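Local coordinates for protein nucleoside phosphorylase, putative (Trypanosoma brucei, PDB 3BJE) that catalyses, as a homodimer, the phosphorolysis of uridine to uracil and ribose 1-phosphate, at residues Val240-Phe250 with Glu286-Ser296; Thr164-Leu175 with Leu201-Ala211. One frame throughout, in Å; residues are numbered along the deposited sequence. Where two conformers were deposited one is given.

How the contacts relate
Following the chain, segment 164-175 finishes strand 161-169 and turns into the loop beyond it; helix 186-198 then leads to strand 207-210, which returns antiparallel and closes contact 2. Only afterwards does strand 239-246 begin, and its parallel pairing with strand 284-292 closes contact 1, so the two loops follow in series without nesting. Strand 239-246 neighbours strand 161-169, so the strands of both contacts lie side by side in the sheet, their centres about 9 Å apart. Probable hydrogen bonds join Thr244 OG1 to Thr164 OG1 and Ser296 OG to Asp171 OD1. Contact 1 supplies part of the ligand pocket; contact 2 adds strand 207-210 on the other side of strand 161-169. Both touch the second subunit.

Contact 1 of 2, residues Val240-Phe250 with Glu286-Ser296; sequences VIGTTATASGF and EVVTNIEMETS. With R1P (1-O-phosphono-alpha-D-ribofuranose), chain C; URA (uracil), chain D.
The substrate pocket lies at the end of two neighbouring parallel strands, 240-246 and 288-292, where Thr246 meets Glu292 just before the chain enters helix 295-305. Thr243 N bonds Val287 O and Thr243 O takes Thr289 N; a beta bulge then shifts the register before Ala245 N reaches Asn290 O at 2.9 Å. Thr243 OG1 donates to Glu286 OE2 from above the carboxylate plane, 38° out of it. On the face carrying Thr244 and Thr246, Thr244 OG1 gives a 2.7 Å bond to Asn290 OD1, which also accepts from Thr289 OG1. Thr246 OG1 meets Glu292 OE2 at 2.7 Å, nearly end-on to the C-O bond, and accepts from Ser296 N at 2.9 Å. CG of Glu292 lies between backbone N and carbonyl carbon (chi1 47°) and the chain bends again at chi2 (71°), which lays OE2 against Thr246 OG1 and Thr244 CG2. Its OE1 is gripped from opposite faces by Glu294 N and Thr295 OG1, and Arg145 adds a salt bridge. Past the strands, Met293 N donates to O2 of the ribose phosphate at 3.0 Å; the bond from its O3 to Glu294 OE2 is very short and doubtful in detail. Phe250 CE1 comes within 3.5 Å of uracil N3, and Met293 SD lies at the edge of the Phe250 ring. Met293 N and the Glu294 carboxylate form part of the ribose side of this nucleoside phosphorylase site, completed by His34 and Arg74 of the second subunit.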
loop_
_atom_site.group_PDB
_atom_site.type_symbol
_atom_site.label_atom_id
_atom_site.label_comp_id
_atom_site.label_asym_id
_atom_site.label_seq_id
_atom_site.Cartn_x
_atom_site.Cartn_y
_atom_site.Cartn_z
ATOM N N VAL A 240 -7.456 -8.778 -23.579
ATOM C CA VAL A 240 -8.513 -7.785 -23.699
ATOM C C VAL A 240 -7.920 -6.407 -23.395
ATOM O O VAL A 240 -6.908 -6.308 -22.702
ATOM C CB VAL A 240 -9.694 -8.089 -22.727
ATOM C CG1 VAL A 240 -10.341 -9.431 -23.067
ATOM C CG2 VAL A 240 -9.258 -8.072 -21.259
ATOM N N ILE A 241 -8.538 -5.357 -23.926
ATOM C CA ILE A 241 -8.111 -3.985 -23.657
ATOM C C ILE A 241 -9.285 -3.192 -23.128
ATOM O O ILE A 241 -10.379 -3.257 -23.688
ATOM C CB ILE A 241 -7.624 -3.232 -24.911
ATOM C CG1 ILE A 241 -6.652 -4.083 -25.730
ATOM C CG2 ILE A 241 -6.991 -1.891 -24.490
ATOM C CD1 ILE A 241 -6.544 -3.642 -27.167
ATOM N N GLY A 242 -9.046 -2.404 -22.087
ATOM C CA GLY A 242 -10.122 -1.613 -21.520
ATOM C C GLY A 242 -9.698 -0.846 -20.297
ATOM O O GLY A 242 -8.510 -0.627 -20.061
ATOM N N THR A 243 -10.689 -0.452 -19.507
ATOM C CA THR A 243 -10.440 0.395 -18.361
ATOM C C THR A 243 -10.130 -0.458 -17.141
ATOM O O THR A 243 -10.831 -1.434 -16.850
ATOM C CB THR A 243 -11.653 1.317 -18.104
ATOM O OG1 THR A 243 -11.799 2.218 -19.201
ATOM C CG2 THR A 243 -11.470 2.133 -16.836
ATOM N N THR A 244 -9.069 -0.072 -16.433
ATOM C CA THR A 244 -8.667 -0.726 -15.198
ATOM C C THR A 244 -9.100 0.125 -14.001
ATOM O O THR A 244 -8.771 1.322 -13.930
ATOM C CB THR A 244 -7.131 -0.921 -15.159
ATOM O OG1 THR A 244 -6.735 -1.686 -16.311
ATOM C CG2 THR A 244 -6.689 -1.617 -13.840
ATOM N N ALA A 245 -9.836 -0.466 -13.058
ATOM C CA ALA A 245 -10.200 0.214 -11.814
ATOM C C ALA A 245 -9.232 -0.187 -10.715
ATOM O O ALA A 245 -9.063 -1.372 -10.436
ATOM C CB ALA A 245 -11.637 -0.144 -11.420
ATOM N N THR A 246 -8.589 0.796 -10.106
ATOM C CA THR A 246 -7.611 0.552 -9.070
ATOM C C THR A 246 -8.142 0.922 -7.677
ATOM O O THR A 246 -8.673 2.006 -7.457
ATOM C CB THR A 246 -6.319 1.339 -9.341
ATOM O OG1 THR A 246 -5.775 0.940 -10.605
ATOM C CG2 THR A 246 -5.249 1.145 -8.220
ATOM N N ALA A 247 -7.921 -0.008 -6.749
ATOM C CA ALA A 247 -8.479 0.034 -5.412
ATOM C C ALA A 247 -7.413 0.286 -4.359
ATOM O O ALA A 247 -6.222 -0.022 -4.557
ATOM C CB ALA A 247 -9.150 -1.309 -5.102
ATOM N N SER A 248 -7.853 0.822 -3.209
ATOM C CA SER A 248 -6.986 1.094 -2.042
ATOM C C SER A 248 -7.060 -0.018 -0.978
ATOM O O SER A 248 -6.869 0.200 0.215
ATOM C CB SER A 248 -7.316 2.453 -1.453
ATOM O OG SER A 248 -8.699 2.585 -1.149
ATOM N N GLY A 249 -7.342 -1.229 -1.480
ATOM C CA GLY A 249 -7.444 -2.454 -0.677
ATOM C C GLY A 249 -7.862 -3.594 -1.575
ATOM O O GLY A 249 -7.950 -3.436 -2.788
ATOM N N PHE A 250 -8.092 -4.750 -0.971
ATOM C CA PHE A 250 -8.438 -5.968 -1.691
ATOM C C PHE A 250 -9.871 -6.466 -1.453
ATOM O O PHE A 250 -10.451 -7.124 -2.304
ATOM C CB PHE A 250 -7.471 -7.070 -1.271
ATOM C CG PHE A 250 -7.593 -8.330 -2.071
ATOM C CD1 PHE A 250 -6.891 -8.467 -3.254
ATOM C CD2 PHE A 250 -8.375 -9.378 -1.647
ATOM C CE1 PHE A 250 -6.969 -9.622 -4.004
ATOM C CE2 PHE A 250 -8.447 -10.554 -2.377
ATOM C CZ PHE A 250 -7.747 -10.669 -3.562
ATOM N N GLU A 286 -15.656 1.479 -24.558
ATOM C CA GLU A 286 -14.722 0.858 -23.635
ATOM C C GLU A 286 -15.466 0.396 -22.387
ATOM O O GLU A 286 -16.444 1.022 -21.975
ATOM C CB GLU A 286 -13.628 1.844 -23.230
ATOM C CG GLU A 286 -12.451 1.208 -22.500
ATOM C CD GLU A 286 -11.207 2.077 -22.519
ATOM O OE1 GLU A 286 -10.979 2.731 -23.569
ATOM O OE2 GLU A 286 -10.448 2.072 -21.524
ATOM N N VAL A 287 -15.015 -0.711 -21.804
ATOM C CA VAL A 287 -15.630 -1.236 -20.575
ATOM C C VAL A 287 -14.569 -1.444 -19.510
ATOM O O VAL A 287 -13.366 -1.366 -19.782
ATOM C CB VAL A 287 -16.375 -2.573 -20.804
ATOM C CG1 VAL A 287 -17.407 -2.436 -21.935
ATOM C CG2 VAL A 287 -15.394 -3.701 -21.117
ATOM N N VAL A 288 -15.010 -1.660 -18.273
ATOM C CA VAL A 288 -14.071 -1.958 -17.185
ATOM C C VAL A 288 -13.671 -3.426 -17.274
ATOM O O VAL A 288 -14.461 -4.317 -16.971
ATOM C CB VAL A 288 -14.659 -1.656 -15.793
ATOM C CG1 VAL A 288 -13.656 -2.000 -14.681
ATOM C CG2 VAL A 288 -15.090 -0.199 -15.681
ATOM N N THR A 289 -12.433 -3.666 -17.709
ATOM C CA THR A 289 -11.934 -5.012 -17.918
ATOM C C THR A 289 -11.318 -5.646 -16.680
ATOM O O THR A 289 -11.255 -6.860 -16.565
ATOM C CB THR A 289 -10.873 -5.039 -19.047
ATOM O OG1 THR A 289 -9.953 -3.958 -18.862
ATOM C CG2 THR A 289 -11.551 -4.966 -20.436
ATOM N N ASN A 290 -10.789 -4.838 -15.757
ATOM C CA ASN A 290 -10.127 -5.424 -14.615
ATOM C C ASN A 290 -10.078 -4.507 -13.417
ATOM O O ASN A 290 -10.268 -3.306 -13.545
ATOM C CB ASN A 290 -8.727 -5.976 -14.964
ATOM C CG ASN A 290 -7.745 -4.910 -15.442
ATOM O OD1 ASN A 290 -8.094 -3.986 -16.175
ATOM N ND2 ASN A 290 -6.483 -5.071 -15.045
ATOM N N ILE A 291 -9.833 -5.117 -12.261
ATOM C CA ILE A 291 -9.690 -4.418 -10.980
ATOM C C ILE A 291 -8.419 -4.929 -10.308
ATOM O O ILE A 291 -8.208 -6.148 -10.228
ATOM C CB ILE A 291 -10.868 -4.709 -10.022
ATOM C CG1 ILE A 291 -12.199 -4.309 -10.660
ATOM C CG2 ILE A 291 -10.656 -4.016 -8.657
ATOM C CD1 ILE A 291 -13.428 -4.930 -9.965
ATOM N N GLU A 292 -7.588 -4.017 -9.828
ATOM C CA GLU A 292 -6.352 -4.372 -9.131
ATOM C C GLU A 292 -5.922 -3.194 -8.227
ATOM O O GLU A 292 -6.762 -2.322 -7.886
ATOM C CB GLU A 292 -5.260 -4.837 -10.117
ATOM C CG GLU A 292 -5.047 -3.952 -11.355
ATOM C CD GLU A 292 -4.407 -2.639 -10.989
ATOM O OE1 GLU A 292 -3.159 -2.612 -10.911
ATOM O OE2 GLU A 292 -5.166 -1.666 -10.761
ATOM N N MET A 293 -4.653 -3.138 -7.826
ATOM C CA MET A 293 -4.254 -2.202 -6.760
ATOM C C MET A 293 -3.130 -1.197 -7.072
ATOM O O MET A 293 -2.730 -0.460 -6.178
ATOM C CB MET A 293 -3.884 -2.998 -5.503
ATOM C CG MET A 293 -5.062 -3.771 -4.925
ATOM S SD MET A 293 -4.695 -4.759 -3.464
ATOM C CE MET A 293 -4.229 -3.450 -2.280
ATOM N N GLU A 294 -2.637 -1.144 -8.316
ATOM C CA GLU A 294 -1.494 -0.269 -8.658
ATOM C C GLU A 294 -1.628 0.645 -9.875
ATOM O O GLU A 294 -0.944 1.664 -9.952
ATOM C CB GLU A 294 -0.233 -1.133 -8.846
ATOM C CG GLU A 294 0.262 -1.792 -7.550
ATOM C CD GLU A 294 -0.245 -3.216 -7.336
ATOM O OE1 GLU A 294 -0.455 -3.948 -8.314
ATOM O OE2 GLU A 294 -0.434 -3.642 -6.155
ATOM N N THR A 295 -2.486 0.290 -10.822
ATOM C CA THR A 295 -2.370 0.845 -12.168
ATOM C C THR A 295 -2.705 2.330 -12.262
ATOM O O THR A 295 -2.035 3.065 -12.975
ATOM C CB THR A 295 -3.199 -0.007 -13.164
ATOM O OG1 THR A 295 -2.571 -1.280 -13.283
ATOM C CG2 THR A 295 -3.260 0.632 -14.549
ATOM N N SER A 296 -3.750 2.780 -11.567
ATOM C CA SER A 296 -4.152 4.180 -11.634
ATOM C C SER A 296 -2.974 5.115 -11.344
ATOM O O SER A 296 -2.719 6.043 -12.123
ATOM C CB SER A 296 -5.269 4.466 -10.631
ATOM O OG SER A 296 -4.864 4.108 -9.319
HETATM C C5 R1P C . -3.156 -8.400 -4.457
HETATM O O5 R1P C . -3.245 -9.825 -4.318
HETATM C C4 R1P C . -2.005 -8.023 -5.370
HETATM O O4 R1P C . -2.054 -8.752 -6.609
HETATM C C1 R1P C . -2.144 -7.854 -7.722
HETATM C C2 R1P C . -2.740 -6.578 -7.103
HETATM O O2 R1P C . -2.631 -5.363 -7.882
HETATM C C3 R1P C . -2.033 -6.551 -5.745
HETATM O O3 R1P C . -0.680 -6.075 -5.837
HETATM O O1 R1P C . -0.873 -7.664 -8.428
HETATM P P R1P C . 0.528 -8.443 -8.221
HETATM O O1P R1P C . 0.868 -7.993 -6.792
HETATM O O2P R1P C . 1.436 -7.847 -9.283
HETATM O O3P R1P C . 0.310 -9.919 -8.310
HETATM N N1 URA D . -5.642 -8.762 -7.507
HETATM C C2 URA D . -6.544 -7.848 -7.086
HETATM O O2 URA D . -6.183 -6.705 -6.658
HETATM N N3 URA D . -7.834 -8.145 -7.095
HETATM C C4 URA D . -8.273 -9.347 -7.513
HETATM O O4 URA D . -9.497 -9.565 -7.503
HETATM C C5 URA D . -7.367 -10.301 -7.934
HETATM C C6 URA D . -6.024 -9.974 -7.920
HETATM O O HOH W 1 -12.967 -2.350 -23.502
#

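Contact 2 of 2, residues Thr164-Leu175 with Leu201-Ala211; sequences TRHAIGMDNTSL and LRAIDIYTSMA
Thr164 O packs on Ala211 CB just before the chain turns a corner at Arg165 and His166, beyond which strands 167-169 and 207-210 pair antiparallel. Strand 207-210 thereby extends the sheet beyond strand 161-169, with helix 186-198 packed on the His166 and Ile206 side. Arg165 O accepts from Ala211 N at 2.8 Å. The ring of His166 lies alongside Met210, pointing the same way, with NE2 3.6 Å from SD; His166 ND1 is hydrogen-bonded to Glu286 OE2. Ala167 and Ser209 form a hydrogen-bonded pair, and Ile168 CG2 touches Ile206 CD1. Gly169 pairs with Tyr207 through two backbone bonds, and its CA lies 3.8 Å from the centroid of the Tyr207 ring, a CH-pi contact over the face. The side chains of Met170 and Leu201 cross at about a right angle, SD against CD1. Asp171 opens an Asx turn, its OD2 accepting from Thr173 N, and one water joins Asp171 O to Asp205 O. Ser174 CB covers the opposite face of the tyrosine, offset toward the rim. CG of Tyr207 sits between backbone N and carbonyl carbon (chi1 64°), which carries the ring across the turn, and OH meets the syn lone pair of Asp171 OD2 at 2.5 Å, carboxylate and ring planes 79° apart.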
loop_
_atom_site.group_PDB
_atom_site.type_symbol
_atom_site.label_atom_id
_atom_site.label_comp_id
_atom_site.label_asym_id
_atom_site.label_seq_id
_atom_site.Cartn_x
_atom_site.Cartn_y
_atom_site.Cartn_z
ATOM N N THR A 164 -4.344 -2.390 -19.955
ATOM C CA THR A 164 -4.931 -1.114 -19.570
ATOM C C THR A 164 -4.875 -0.099 -20.702
ATOM O O THR A 164 -3.813 0.072 -21.315
ATOM C CB THR A 164 -4.163 -0.504 -18.376
ATOM O OG1 THR A 164 -4.260 -1.392 -17.254
ATOM C CG2 THR A 164 -4.719 0.886 -17.996
ATOM N N ARG A 165 -6.028 0.504 -21.023
ATOM C CA ARG A 165 -6.054 1.745 -21.786
ATOM C C ARG A 165 -6.311 2.867 -20.778
ATOM O O ARG A 165 -5.379 3.469 -20.307
ATOM C CB ARG A 165 -7.074 1.727 -22.928
ATOM C CG ARG A 165 -6.896 2.917 -23.848
ATOM C CD ARG A 165 -7.893 2.963 -24.986
ATOM N NE ARG A 165 -7.715 1.925 -26.007
ATOM C CZ ARG A 165 -8.584 0.937 -26.253
ATOM N NH1 ARG A 165 -9.692 0.796 -25.539
ATOM N NH2 ARG A 165 -8.338 0.066 -27.227
ATOM N N HIS A 166 -7.568 3.116 -20.398
ATOM C CA HIS A 166 -7.858 4.114 -19.359
ATOM C C HIS A 166 -7.843 3.472 -17.983
ATOM O O HIS A 166 -7.888 2.253 -17.853
ATOM C CB HIS A 166 -9.213 4.787 -19.625
ATOM C CG HIS A 166 -9.262 5.519 -20.933
ATOM N ND1 HIS A 166 -9.721 4.933 -22.091
ATOM C CD2 HIS A 166 -8.880 6.776 -21.274
ATOM C CE1 HIS A 166 -9.631 5.798 -23.088
ATOM N NE2 HIS A 166 -9.138 6.932 -22.619
ATOM N N ALA A 167 -7.734 4.314 -16.963
ATOM C CA ALA A 167 -7.720 3.864 -15.579
ATOM C C ALA A 167 -8.658 4.722 -14.736
ATOM O O ALA A 167 -8.761 5.925 -14.938
ATOM C CB ALA A 167 -6.322 3.975 -15.016
ATOM N N ILE A 168 -9.327 4.072 -13.787
ATOM C CA ILE A 168 -10.082 4.746 -12.737
ATOM C C ILE A 168 -9.337 4.578 -11.430
ATOM O O ILE A 168 -9.062 3.452 -11.011
ATOM C CB ILE A 168 -11.474 4.141 -12.566
ATOM C CG1 ILE A 168 -12.284 4.250 -13.864
ATOM C CG2 ILE A 168 -12.236 4.840 -11.416
ATOM C CD1 ILE A 168 -13.342 3.162 -14.001
ATOM N N GLY A 169 -8.980 5.699 -10.800
ATOM C CA GLY A 169 -8.393 5.703 -9.470
ATOM C C GLY A 169 -9.481 5.746 -8.431
ATOM O O GLY A 169 -10.073 6.786 -8.196
ATOM N N MET A 170 -9.761 4.600 -7.820
ATOM C CA MET A 170 -10.652 4.544 -6.660
ATOM C C MET A 170 -9.877 4.807 -5.356
ATOM O O MET A 170 -10.470 5.031 -4.308
ATOM C CB MET A 170 -11.363 3.200 -6.596
ATOM C CG MET A 170 -12.060 2.826 -7.905
ATOM S SD MET A 170 -13.054 1.323 -7.818
ATOM C CE MET A 170 -11.760 0.109 -7.476
ATOM N N ASP A 171 -8.560 4.684 -5.441
ATOM C CA ASP A 171 -7.645 5.083 -4.402
ATOM C C ASP A 171 -7.599 6.613 -4.349
ATOM O O ASP A 171 -8.271 7.289 -5.144
ATOM C CB ASP A 171 -6.269 4.554 -4.758
ATOM C CG ASP A 171 -5.761 5.149 -6.061
ATOM O OD1 ASP A 171 -6.304 4.822 -7.153
ATOM O OD2 ASP A 171 -4.842 6.006 -5.988
ATOM N N ASN A 172 -6.780 7.172 -3.443
ATOM C CA ASN A 172 -6.605 8.630 -3.373
ATOM C C ASN A 172 -5.166 9.117 -3.477
ATOM O O ASN A 172 -4.885 10.286 -3.281
ATOM C CB ASN A 172 -7.298 9.251 -2.146
ATOM C CG ASN A 172 -6.444 9.266 -0.885
ATOM O OD1 ASN A 172 -5.462 8.530 -0.783
ATOM N ND2 ASN A 172 -6.849 10.093 0.111
ATOM N N THR A 173 -4.255 8.242 -3.876
ATOM C CA THR A 173 -2.846 8.593 -3.814
ATOM C C THR A 173 -2.558 9.796 -4.711
ATOM O O THR A 173 -1.902 10.763 -4.297
ATOM C CB THR A 173 -1.986 7.369 -4.148
ATOM O OG1 THR A 173 -2.076 6.458 -3.042
ATOM C CG2 THR A 173 -0.505 7.759 -4.392
ATOM N N SER A 174 -3.077 9.758 -5.936
ATOM C CA SER A 174 -2.863 10.865 -6.869
ATOM C C SER A 174 -3.617 12.138 -6.500
ATOM O O SER A 174 -3.323 13.194 -7.039
ATOM C CB SER A 174 -3.183 10.444 -8.309
ATOM O OG SER A 174 -2.430 9.276 -8.662
ATOM N N LEU A 175 -4.571 12.079 -5.570
ATOM C CA LEU A 175 -5.188 13.318 -5.103
ATOM C C LEU A 175 -4.199 14.272 -4.433
ATOM O O LEU A 175 -4.486 15.451 -4.321
ATOM C CB LEU A 175 -6.375 13.051 -4.166
ATOM C CG LEU A 175 -7.613 12.346 -4.699
ATOM C CD1 LEU A 175 -8.761 12.503 -3.686
ATOM C CD2 LEU A 175 -8.053 12.830 -6.064
ATOM N N LEU A 201 -19.426 4.737 -6.388
ATOM C CA LEU A 201 -18.289 5.674 -6.351
ATOM C C LEU A 201 -18.763 7.131 -6.442
ATOM O O LEU A 201 -17.953 8.036 -6.329
ATOM C CB LEU A 201 -17.271 5.361 -7.439
ATOM C CG LEU A 201 -16.611 3.983 -7.234
ATOM C CD1 LEU A 201 -15.943 3.504 -8.513
ATOM C CD2 LEU A 201 -15.583 3.963 -6.070
ATOM N N ARG A 202 -20.068 7.365 -6.597
ATOM C CA ARG A 202 -20.629 8.686 -6.363
ATOM C C ARG A 202 -20.182 9.274 -5.007
ATOM O O ARG A 202 -20.211 10.474 -4.821
ATOM C CB ARG A 202 -22.161 8.673 -6.491
ATOM C CG ARG A 202 -22.883 7.939 -5.369
ATOM C CD ARG A 202 -24.394 7.997 -5.521
ATOM N NE ARG A 202 -24.832 7.487 -6.820
ATOM C CZ ARG A 202 -25.005 6.205 -7.124
ATOM N NH1 ARG A 202 -24.819 5.255 -6.208
ATOM N NH2 ARG A 202 -25.367 5.874 -8.365
ATOM N N ALA A 203 -19.800 8.403 -4.074
ATOM C CA ALA A 203 -19.389 8.826 -2.729
ATOM C C ALA A 203 -17.905 9.185 -2.618
ATOM O O ALA A 203 -17.464 9.650 -1.566
ATOM C CB ALA A 203 -19.725 7.729 -1.731
ATOM N N ILE A 204 -17.151 8.988 -3.701
ATOM C CA ILE A 204 -15.684 9.085 -3.659
ATOM C C ILE A 204 -15.199 10.069 -4.714
ATOM O O ILE A 204 -15.668 10.054 -5.836
ATOM C CB ILE A 204 -15.036 7.705 -3.938
ATOM C CG1 ILE A 204 -15.587 6.648 -2.967
ATOM C CG2 ILE A 204 -13.501 7.766 -3.872
ATOM C CD1 ILE A 204 -15.121 6.850 -1.505
ATOM N N ASP A 205 -14.222 10.900 -4.366
ATOM C CA ASP A 205 -13.600 11.826 -5.331
ATOM C C ASP A 205 -12.592 11.033 -6.186
ATOM O O ASP A 205 -11.376 11.205 -6.084
ATOM C CB ASP A 205 -12.926 13.005 -4.610
ATOM C CG ASP A 205 -12.397 14.056 -5.557
ATOM O OD1 ASP A 205 -12.703 14.030 -6.768
ATOM O OD2 ASP A 205 -11.662 14.941 -5.087
ATOM N N ILE A 206 -13.113 10.144 -7.029
ATOM C CA ILE A 206 -12.270 9.325 -7.910
ATOM C C ILE A 206 -11.495 10.173 -8.916
ATOM O O ILE A 206 -11.891 11.299 -9.243
ATOM C CB ILE A 206 -13.078 8.250 -8.654
ATOM C CG1 ILE A 206 -14.150 8.894 -9.542
ATOM C CG2 ILE A 206 -13.737 7.317 -7.659
ATOM C CD1 ILE A 206 -14.730 7.960 -10.578
ATOM N N TYR A 207 -10.373 9.641 -9.380
ATOM C CA TYR A 207 -9.658 10.256 -10.467
ATOM C C TYR A 207 -9.520 9.279 -11.634
ATOM O O TYR A 207 -9.976 8.140 -11.552
ATOM C CB TYR A 207 -8.312 10.782 -10.021
ATOM C CG TYR A 207 -7.299 9.774 -9.548
ATOM C CD1 TYR A 207 -6.291 9.321 -10.397
ATOM C CD2 TYR A 207 -7.314 9.302 -8.241
ATOM C CE1 TYR A 207 -5.346 8.406 -9.963
ATOM C CE2 TYR A 207 -6.368 8.385 -7.791
ATOM C CZ TYR A 207 -5.376 7.948 -8.664
ATOM O OH TYR A 207 -4.380 7.087 -8.238
ATOM N N THR A 208 -8.957 9.762 -12.744
ATOM C CA THR A 208 -8.731 8.937 -13.912
ATOM C C THR A 208 -7.321 9.131 -14.437
ATOM O O THR A 208 -6.641 10.106 -14.100
ATOM C CB THR A 208 -9.729 9.286 -15.033
ATOM O OG1 THR A 208 -9.601 10.667 -15.371
ATOM C CG2 THR A 208 -11.203 9.001 -14.608
ATOM N N SER A 209 -6.906 8.209 -15.286
ATOM C CA SER A 209 -5.678 8.362 -16.076
ATOM C C SER A 209 -5.753 7.474 -17.323
ATOM O O SER A 209 -6.818 6.953 -17.687
ATOM C CB SER A 209 -4.444 8.030 -15.224
ATOM O OG SER A 209 -3.234 8.463 -15.841
ATOM N N MET A 210 -4.619 7.327 -17.992
ATOM C CA MET A 210 -4.557 6.513 -19.192
ATOM C C MET A 210 -3.120 6.043 -19.364
ATOM O O MET A 210 -2.181 6.802 -19.121
ATOM C CB MET A 210 -4.989 7.330 -20.409
ATOM C CG MET A 210 -5.239 6.494 -21.662
ATOM S SD MET A 210 -5.605 7.466 -23.152
ATOM C CE MET A 210 -4.093 8.384 -23.340
ATOM N N ALA A 211 -2.961 4.795 -19.777
ATOM C CA ALA A 211 -1.663 4.288 -20.231
ATOM C C ALA A 211 -1.258 5.044 -21.487
ATOM O O ALA A 211 -2.111 5.460 -22.285
ATOM C CB ALA A 211 -1.751 2.793 -20.526
HETATM O O HOH W 2 -9.950 9.375 -4.513
#